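Local coordinates for HD-GYP domain-containing protein (Bdellovibrio bacteriovorus, PDB 3TM8) that binds two iron ions in an HD-GYP domain and probably belongs to the cyclic-di-GMP phosphodiesterases, although its own activity is not established, at residues H232-A237 with I254-E258; V123-P127 with L202-H208. All coordinates share one frame; numbering follows the deposited sequence.

How the contacts relate
Both contacts supply ligands to the di-iron centre, contact 2 through 202-208 alone; their centres are about 11 Å apart. Contact 1 (232-237 with 254-258) supplies three ligands of one iron, H232, H257 and E258; contact 2 (123-127 with 202-208) carries the H203-D204 pair, with D204 bridging the two metals. At the shared iron OD1 of D204 lies 3.1 Å from NE2 of H232 and 3.1 Å from NE2 of H257. Water 1 belongs to both contacts and bridges the irons. Away from the metals they differ: contact 1 packs two helices of the HD domain together, whereas contact 2 packs the metal-binding turn against the end of helix 105-125.

Contact 1 (H232-A237 with I254-E258); sequences HPIEGA and IGQHE. With FE (Fe (III) ion), chain E.
One iron site of the di-iron centre of the HD-GYP domain takes three of its six ligands where H232, on helix 223-240, meets H257 and E258, at the C-terminal end of helix 248-256. The three side chains converge through H232 NE2, H257 NE2 and E258 OE2, each 2.2 Å from the metal; water 1 is closer, at 1.9 Å, and D204 OD1 and a phosphate oxygen complete the set. Both imidazoles turn CG in between their own backbone N and carbonyl carbon (chi1 83° in H232, 73° in H257), which swings the rings to the metal. They meet rim to rim with planes 51° apart, while E258 OE2 sits at the edge of the H232 ring, in its plane. The remote nitrogens are held as well: H232 ND1 bonds to the carbonyl of W229, and H257 ND1 to that of I253, with a second, weak bond to I254 O. Such bonds would fix the ring rotations. Beside the metal site, P233 wedges between the segments: its CG lies 3.5 Å from CG of E258, whose chain bends at chi2 to bring the carboxylate back to the iron. The helices come very close here, CA of P233 and CA of G255 being 4.4 Å apart. G255 has no side chain to separate them, and A237 CB rests 3.6 Å from G255 CA.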
# COMPACT_ATOMS: atom_id res chain seq x y z
N HIS A 232 16.53 4.92 3.11
CA HIS A 232 15.44 3.96 3.34
C HIS A 232 15.47 2.66 2.50
O HIS A 232 15.18 1.59 3.03
CB HIS A 232 14.05 4.62 3.37
CG HIS A 232 13.44 4.86 2.02
ND1 HIS A 232 13.71 5.99 1.28
CD2 HIS A 232 12.54 4.14 1.32
CE1 HIS A 232 13.01 5.94 0.15
NE2 HIS A 232 12.30 4.83 0.15
N PRO A 233 15.80 2.74 1.20
CA PRO A 233 15.81 1.47 0.46
C PRO A 233 16.96 0.57 0.93
O PRO A 233 16.81 -0.64 1.01
CB PRO A 233 16.04 1.87 -0.99
CG PRO A 233 15.99 3.36 -1.03
CD PRO A 233 16.12 3.90 0.35
N ILE A 234 18.09 1.19 1.24
CA ILE A 234 19.27 0.46 1.69
C ILE A 234 19.00 -0.23 3.02
O ILE A 234 19.25 -1.42 3.18
CB ILE A 234 20.49 1.40 1.81
CG1 ILE A 234 20.82 2.00 0.44
CG2 ILE A 234 21.69 0.65 2.38
CD1 ILE A 234 21.88 3.09 0.47
N GLU A 235 18.49 0.54 3.98
CA GLU A 235 18.17 0.00 5.29
C GLU A 235 17.06 -1.03 5.23
O GLU A 235 17.13 -2.08 5.88
CB GLU A 235 17.81 1.12 6.27
CG GLU A 235 19.01 1.96 6.69
CD GLU A 235 18.68 2.91 7.82
OE1 GLU A 235 17.49 3.03 8.17
OE2 GLU A 235 19.62 3.53 8.35
N GLY A 236 16.02 -0.73 4.46
CA GLY A 236 14.91 -1.66 4.30
C GLY A 236 15.37 -3.01 3.80
O GLY A 236 15.02 -4.05 4.36
N ALA A 237 16.17 -3.01 2.74
CA ALA A 237 16.65 -4.25 2.15
C ALA A 237 17.61 -5.00 3.08
O ALA A 237 17.55 -6.22 3.18
CB ALA A 237 17.30 -3.98 0.81
N ILE A 254 12.33 -3.82 -2.60
CA ILE A 254 12.54 -3.00 -1.41
C ILE A 254 13.83 -2.17 -1.53
O ILE A 254 13.85 -0.96 -1.24
CB ILE A 254 12.54 -3.87 -0.14
CG1 ILE A 254 11.12 -4.39 0.12
CG2 ILE A 254 13.04 -3.07 1.06
CD1 ILE A 254 11.05 -5.48 1.16
N GLY A 255 14.90 -2.81 -2.00
CA GLY A 255 16.20 -2.16 -2.07
C GLY A 255 16.45 -1.30 -3.29
O GLY A 255 17.28 -0.39 -3.22
N GLN A 256 15.77 -1.57 -4.40
CA GLN A 256 16.11 -0.92 -5.67
C GLN A 256 15.06 0.06 -6.18
O GLN A 256 15.23 0.66 -7.25
CB GLN A 256 16.38 -1.96 -6.77
CG GLN A 256 17.49 -2.94 -6.47
CD GLN A 256 17.61 -4.01 -7.54
OE1 GLN A 256 16.89 -3.99 -8.54
NE2 GLN A 256 18.51 -4.96 -7.34
N HIS A 257 13.96 0.22 -5.45
CA HIS A 257 12.82 0.95 -6.02
C HIS A 257 13.04 2.46 -6.13
O HIS A 257 12.22 3.14 -6.74
CB HIS A 257 11.56 0.69 -5.20
CG HIS A 257 11.56 1.38 -3.88
ND1 HIS A 257 12.02 0.79 -2.72
CD2 HIS A 257 11.20 2.65 -3.54
CE1 HIS A 257 11.93 1.65 -1.72
NE2 HIS A 257 11.44 2.79 -2.19
N GLU A 258 14.11 2.98 -5.53
CA GLU A 258 14.44 4.40 -5.69
C GLU A 258 15.51 4.61 -6.75
O GLU A 258 15.96 5.74 -6.99
CB GLU A 258 14.90 5.03 -4.37
CG GLU A 258 13.84 5.03 -3.28
CD GLU A 258 12.61 5.86 -3.61
OE1 GLU A 258 12.56 6.54 -4.66
OE2 GLU A 258 11.67 5.84 -2.80
FE FE E . 10.64 4.63 -1.26
O HOH W 1 9.19 4.58 -2.52

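Contact 2 (V123-P127 with L202-H208); sequences VFENP and LHDYGHH. With FE (Fe (III) ion), chain D; FE (Fe (III) ion), chain E; PO4 (phosphate ion), chain C.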
# COMPACT_ATOMS: atom_id res chain seq x y z
N VAL A 123 3.32 -7.54 8.22
CA VAL A 123 4.69 -7.88 7.87
C VAL A 123 5.69 -6.83 8.42
O VAL A 123 6.72 -7.18 9.00
CB VAL A 123 4.85 -8.05 6.34
CG1 VAL A 123 6.32 -8.23 5.96
CG2 VAL A 123 4.00 -9.24 5.84
N PHE A 124 5.37 -5.55 8.27
CA PHE A 124 6.27 -4.50 8.79
C PHE A 124 6.49 -4.66 10.30
O PHE A 124 7.59 -4.42 10.81
CB PHE A 124 5.69 -3.10 8.55
CG PHE A 124 5.66 -2.66 7.10
CD1 PHE A 124 6.30 -3.38 6.10
CD2 PHE A 124 4.98 -1.50 6.77
CE1 PHE A 124 6.26 -2.92 4.78
CE2 PHE A 124 4.94 -1.05 5.46
CZ PHE A 124 5.57 -1.76 4.47
N GLU A 125 5.44 -5.05 11.02
CA GLU A 125 5.51 -5.15 12.48
C GLU A 125 6.16 -6.46 12.92
O GLU A 125 6.73 -6.55 14.00
CB GLU A 125 4.11 -5.01 13.10
CG GLU A 125 3.51 -3.63 12.96
CD GLU A 125 2.03 -3.59 13.31
OE1 GLU A 125 1.59 -4.39 14.16
OE2 GLU A 125 1.30 -2.77 12.71
N ASN A 126 6.07 -7.47 12.06
CA ASN A 126 6.52 -8.83 12.38
C ASN A 126 7.30 -9.43 11.23
O ASN A 126 6.89 -10.44 10.66
CB ASN A 126 5.32 -9.72 12.71
CG ASN A 126 4.45 -9.13 13.78
OD1 ASN A 126 4.76 -9.23 14.96
ND2 ASN A 126 3.36 -8.49 13.38
N PRO A 127 8.43 -8.81 10.86
CA PRO A 127 9.11 -9.23 9.63
C PRO A 127 9.69 -10.65 9.69
O PRO A 127 9.96 -11.23 8.64
CB PRO A 127 10.22 -8.18 9.48
CG PRO A 127 10.43 -7.64 10.87
CD PRO A 127 9.07 -7.64 11.49
N LEU A 202 5.21 -3.85 -0.07
CA LEU A 202 6.18 -3.74 1.01
C LEU A 202 7.32 -2.76 0.73
O LEU A 202 8.23 -2.65 1.55
CB LEU A 202 6.76 -5.12 1.31
CG LEU A 202 5.76 -6.23 1.69
CD1 LEU A 202 6.50 -7.56 1.85
CD2 LEU A 202 5.01 -5.87 2.98
N HIS A 203 7.26 -2.06 -0.40
CA HIS A 203 8.46 -1.41 -0.92
C HIS A 203 9.09 -0.42 0.05
O HIS A 203 10.31 -0.29 0.10
CB HIS A 203 8.23 -0.77 -2.30
CG HIS A 203 7.53 0.55 -2.27
ND1 HIS A 203 6.15 0.67 -2.21
CD2 HIS A 203 8.01 1.81 -2.30
CE1 HIS A 203 5.83 1.95 -2.20
NE2 HIS A 203 6.94 2.67 -2.27
N ASP A 204 8.26 0.28 0.83
CA ASP A 204 8.74 1.34 1.71
C ASP A 204 8.92 0.91 3.16
O ASP A 204 8.87 1.73 4.08
CB ASP A 204 7.85 2.58 1.60
CG ASP A 204 8.32 3.53 0.51
OD1 ASP A 204 9.52 3.47 0.16
OD2 ASP A 204 7.50 4.34 0.02
N TYR A 205 9.19 -0.37 3.35
CA TYR A 205 9.50 -0.90 4.67
C TYR A 205 10.57 -0.07 5.39
O TYR A 205 10.52 0.12 6.61
CB TYR A 205 9.94 -2.36 4.56
CG TYR A 205 10.38 -2.96 5.86
CD1 TYR A 205 9.60 -2.86 7.01
CD2 TYR A 205 11.60 -3.62 5.95
CE1 TYR A 205 10.02 -3.43 8.21
CE2 TYR A 205 12.03 -4.18 7.14
CZ TYR A 205 11.24 -4.08 8.26
OH TYR A 205 11.70 -4.64 9.43
N GLY A 206 11.54 0.46 4.64
CA GLY A 206 12.60 1.26 5.23
C GLY A 206 12.12 2.51 5.94
O GLY A 206 12.85 3.06 6.78
N HIS A 207 10.92 2.99 5.61
CA HIS A 207 10.36 4.17 6.27
C HIS A 207 9.60 3.83 7.55
O HIS A 207 9.13 4.73 8.23
CB HIS A 207 9.38 4.93 5.36
CG HIS A 207 9.99 5.64 4.19
ND1 HIS A 207 11.08 6.48 4.30
CD2 HIS A 207 9.60 5.70 2.90
CE1 HIS A 207 11.36 6.99 3.11
NE2 HIS A 207 10.47 6.54 2.24
N HIS A 208 9.41 2.55 7.84
CA HIS A 208 8.57 2.17 8.98
C HIS A 208 9.17 2.73 10.26
O HIS A 208 10.33 2.49 10.56
CB HIS A 208 8.44 0.65 9.05
CG HIS A 208 7.58 0.16 10.16
ND1 HIS A 208 6.22 0.38 10.21
CD2 HIS A 208 7.88 -0.60 11.24
CE1 HIS A 208 5.72 -0.20 11.29
NE2 HIS A 208 6.71 -0.81 11.93
FE FE D . 7.31 4.89 -2.00
FE FE E . 10.64 4.63 -1.26
P PO4 C . 9.06 7.43 -1.25
O1 PO4 C . 8.99 8.75 -0.53
O2 PO4 C . 7.69 6.86 -1.53
O3 PO4 C . 9.68 7.61 -2.66
O4 PO4 C . 9.97 6.48 -0.51
O HOH W 2 10.13 -4.02 11.65
O HOH W 1 9.19 4.58 -2.52
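Aromatic contacts dominate the meeting of F124, near the end of helix 105-125, with Y205 and H208. The F124 and Y205 rings are near parallel (30°) but slid so far apart that they barely overlap; their closest atoms are F124 CD1 and Y205 CD1, at 3.5 Å. Over one face of F124 lies instead Y205 CA, a CH-pi contact 4.2 Å from the ring centroid. A second CH-pi contact runs the other way: F124 CB stands 3.9 Å from the H208 centroid, nearly over the centre of that ring. With CG anti to the backbone N (chi1 -179°), H208 lays its imidazole across the start of the F124 side chain.

Van der Waals packing extends the patch. The CD2 branch of L202 reaches both F124 CE1, 3.7 Å away, and V123 CB, and P127 CG lies against the Y205 hydroxyl.

No direct hydrogen bond joins the segments, but water 2 links them, donating to F124 O and bonding Y205 OH in the plane of the phenol ring.

Metal and phosphate bonds lie on the side of 202-208 turned from 123-127. H203 NE2 binds one iron at 2.3 Å, and the D204 carboxylate bridges, OD2 to that iron and OD1 to the second, each at 2.1 Å. H207 NE2 donates a hydrogen bond of 2.8 Å to O4 of the phosphate, an iron ligand probably from the crystallisation liquor. A type I turn from L202 to Y205 thus presents the adjacent His-Asp pair that gives the HD superfamily its name.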